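Local atomic coordinates of FdhC (PDB entry 5KTC), a protein that transfers an (R)-3-hydroxybutanoyl group from its coenzyme A thioester to the 3-amino group of a dTDP-linked 3-amino-3,6-dideoxy-D-galactose, probably for O-antigen synthesis. Residues L6-T11 with A108-L113. Sequence-based numbering, arbitrary orientation.
Sequences LKANTT and AVESAL. With COA (coenzyme A), chain D.
E110 reaches from helix 107-122 into the turn at A8-T11 and carries nearly all of the contact. CG lies anti to the carbonyl carbon (chi1 -67°) and the chain runs straight on from there, which carries the carboxylate in among the backbone and hydroxyl groups of the turn. T10 N donates to E110 OE1 on its syn side (2.8 Å). T11 OG1 meets the same E110 OE1 on the anti side (2.6 Å). Both lie within 20° of the carboxylate plane. T11 OG1 sits between its own backbone N and carbonyl carbon (chi1 55°), which turns it to the helix. T10 OG1 meets E110 OE2 from above the plane at 2.9 Å and is also hydrogen-bonded to T104. A water donates to E110 OE2 at 2.7 Å. These bonds fix the rotation of the buried carboxylate and probably favour its charged form. The methyl of A8 packs beside the aliphatic part, with A8 CB 3.8 Å from E110 CB. The turn is closed by a backbone bond from A8 N to T11 O. On another side of the helix, A108 and V109 touch coenzyme A. The contact thus ties the loop before the first strand of the GNAT fold to the helix that lines the coenzyme A site.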
loop_
_atom_site.group_PDB
_atom_site.type_symbol
_atom_site.label_atom_id
_atom_site.label_comp_id
_atom_site.label_asym_id
_atom_site.label_seq_id
_atom_site.Cartn_x
_atom_site.Cartn_y
_atom_site.Cartn_z
ATOM N N LEU A 6 10.292 -2.507 -6.452
ATOM C CA LEU A 6 9.769 -1.406 -5.698
ATOM C C LEU A 6 10.638 -1.093 -4.516
ATOM O O LEU A 6 10.693 -1.810 -3.482
ATOM C CB LEU A 6 8.335 -1.723 -5.275
ATOM C CG LEU A 6 7.341 -2.061 -6.375
ATOM C CD1 LEU A 6 6.046 -2.656 -5.739
ATOM C CD2 LEU A 6 7.035 -0.805 -7.171
ATOM N N LYS A 7 11.307 0.065 -4.621
ATOM C CA LYS A 7 12.108 0.556 -3.524
ATOM C C LYS A 7 12.084 2.055 -3.492
ATOM O O LYS A 7 12.076 2.675 -4.518
ATOM C CB LYS A 7 13.563 0.052 -3.626
ATOM C CG LYS A 7 14.304 0.416 -4.931
ATOM C CD LYS A 7 15.768 -0.157 -5.039
ATOM C CE LYS A 7 16.752 0.459 -3.993
ATOM N NZ LYS A 7 17.714 -0.465 -3.266
ATOM N N ALA A 8 12.064 2.608 -2.301
ATOM C CA ALA A 8 12.139 4.052 -2.124
ATOM C C ALA A 8 13.321 4.340 -1.277
ATOM O O ALA A 8 14.241 3.496 -1.154
ATOM C CB ALA A 8 10.839 4.615 -1.567
ATOM N N ASN A 9 13.328 5.509 -0.695
ATOM C CA ASN A 9 14.466 5.917 0.114
ATOM C C ASN A 9 14.787 5.127 1.363
ATOM O O ASN A 9 15.943 4.876 1.658
ATOM C CB ASN A 9 14.290 7.363 0.526
ATOM C CG ASN A 9 15.201 8.279 -0.219
ATOM O OD1 ASN A 9 15.844 7.910 -1.223
ATOM N ND2 ASN A 9 15.307 9.477 0.284
ATOM N N THR A 10 13.779 4.854 2.153
ATOM C CA THR A 10 13.969 4.207 3.414
ATOM C C THR A 10 13.274 2.890 3.505
ATOM O O THR A 10 13.433 2.251 4.506
ATOM C CB THR A 10 13.600 5.070 4.602
ATOM O OG1 THR A 10 12.166 5.217 4.749
ATOM C CG2 THR A 10 14.338 6.483 4.526
ATOM N N THR A 11 12.540 2.512 2.469
ATOM C CA THR A 11 11.756 1.262 2.473
ATOM C C THR A 11 11.829 0.557 1.146
ATOM O O THR A 11 12.260 1.132 0.159
ATOM C CB THR A 11 10.260 1.530 2.777
ATOM O OG1 THR A 11 9.802 2.495 1.837
ATOM C CG2 THR A 11 10.023 2.047 4.209
ATOM N N ALA A 108 5.018 5.659 5.383
ATOM C CA ALA A 108 3.618 5.779 4.885
ATOM C C ALA A 108 3.617 6.458 3.515
ATOM O O ALA A 108 3.003 5.981 2.549
ATOM C CB ALA A 108 2.724 6.509 5.895
ATOM N N VAL A 109 4.365 7.549 3.409
ATOM C CA VAL A 109 4.487 8.264 2.120
ATOM C C VAL A 109 5.160 7.389 1.075
ATOM O O VAL A 109 4.699 7.297 -0.086
ATOM C CB VAL A 109 5.255 9.611 2.255
ATOM C CG1 VAL A 109 5.340 10.309 0.937
ATOM C CG2 VAL A 109 4.626 10.492 3.294
ATOM N N GLU A 110 6.266 6.759 1.441
ATOM C CA GLU A 110 7.004 5.993 0.440
ATOM C C GLU A 110 6.181 4.793 -0.118
ATOM O O GLU A 110 6.151 4.505 -1.318
ATOM C CB GLU A 110 8.294 5.428 1.080
ATOM C CG GLU A 110 9.308 6.515 1.474
ATOM C CD GLU A 110 10.615 5.991 2.026
ATOM O OE1 GLU A 110 10.942 4.801 1.926
ATOM O OE2 GLU A 110 11.367 6.831 2.501
ATOM N N SER A 111 5.561 4.098 0.821
ATOM C CA SER A 111 4.771 2.871 0.471
ATOM C C SER A 111 3.557 3.235 -0.372
ATOM O O SER A 111 3.294 2.571 -1.395
ATOM C CB SER A 111 4.414 2.070 1.719
ATOM O OG SER A 111 3.633 2.760 2.643
ATOM N N ALA A 112 2.873 4.341 -0.043
ATOM C CA ALA A 112 1.766 4.776 -0.880
ATOM C C ALA A 112 2.243 5.074 -2.349
ATOM O O ALA A 112 1.638 4.622 -3.359
ATOM C CB ALA A 112 1.028 6.000 -0.256
ATOM N N LEU A 113 3.383 5.767 -2.453
ATOM C CA LEU A 113 3.901 6.113 -3.732
ATOM C C LEU A 113 4.286 4.881 -4.523
ATOM O O LEU A 113 4.099 4.840 -5.726
ATOM C CB LEU A 113 5.107 7.086 -3.617
ATOM C CG LEU A 113 4.728 8.426 -3.016
ATOM C CD1 LEU A 113 6.010 9.180 -2.582
ATOM C CD2 LEU A 113 3.862 9.220 -4.023
HETATM N N1A COA D . 3.761 15.010 2.296
HETATM C C2A COA D . 4.763 15.092 3.202
HETATM N N3A COA D . 4.734 14.447 4.371
HETATM C C4A COA D . 3.726 13.623 4.615
HETATM C C5A COA D . 2.616 13.452 3.644
HETATM C C6A COA D . 2.686 14.223 2.427
HETATM N N6A COA D . 1.735 14.149 1.499
HETATM N N7A COA D . 1.766 12.577 4.164
HETATM C C8A COA D . 2.259 12.220 5.368
HETATM N N9A COA D . 3.429 12.859 5.634
HETATM C C1B COA D . 4.279 12.704 6.835
HETATM C C2B COA D . 3.398 12.709 8.090
HETATM O O2B COA D . 3.123 14.030 8.583
HETATM C C3B COA D . 4.181 11.849 9.023
HETATM O O3B COA D . 5.257 12.643 9.532
HETATM P P3B COA D . 5.237 13.148 11.058
HETATM O O7A COA D . 6.114 12.087 11.735
HETATM O O8A COA D . 5.919 14.449 10.740
HETATM O O9A COA D . 3.800 13.185 11.513
HETATM C C4B COA D . 4.767 10.795 8.110
HETATM O O4B COA D . 4.910 11.415 6.821
HETATM C C5B COA D . 3.980 9.501 8.104
HETATM O O5B COA D . 2.646 9.744 7.717
HETATM P P1A COA D . 1.463 9.370 8.697
HETATM O O1A COA D . 0.191 9.960 8.128
HETATM O O2A COA D . 1.802 9.473 10.160
HETATM O O3A COA D . 1.189 7.793 8.464
HETATM P P2A COA D . 1.418 6.543 9.364
HETATM O O4A COA D . 2.864 6.290 9.700
HETATM O O5A COA D . 0.463 6.513 10.543
HETATM O O6A COA D . 1.010 5.351 8.383
HETATM C CBP COA D . -0.879 3.820 8.219
HETATM C CCP COA D . -0.353 5.247 7.986
HETATM C CDP COA D . -2.334 3.821 7.822
HETATM C CEP COA D . -0.109 2.819 7.362
HETATM C CAP COA D . -0.704 3.458 9.714
HETATM O OAP COA D . -1.210 4.610 10.467
HETATM C C9P COA D . -1.349 2.193 10.114
HETATM O O9P COA D . -0.876 1.045 9.971
HETATM N N8P COA D . -2.569 2.365 10.664
HETATM C C7P COA D . -3.330 1.249 11.083
HETATM C C6P COA D . -3.893 0.376 9.990
HETATM C C5P COA D . -4.868 1.171 9.160
HETATM O O5P COA D . -5.768 1.809 9.733
HETATM N N4P COA D . -4.675 1.164 7.856
HETATM C C3P COA D . -5.465 2.002 6.949
HETATM C C2P COA D . -6.875 1.433 6.701
HETATM S S1P COA D . -7.864 2.677 5.792
HETATM O O HOH W 1 12.240 9.290 1.901
#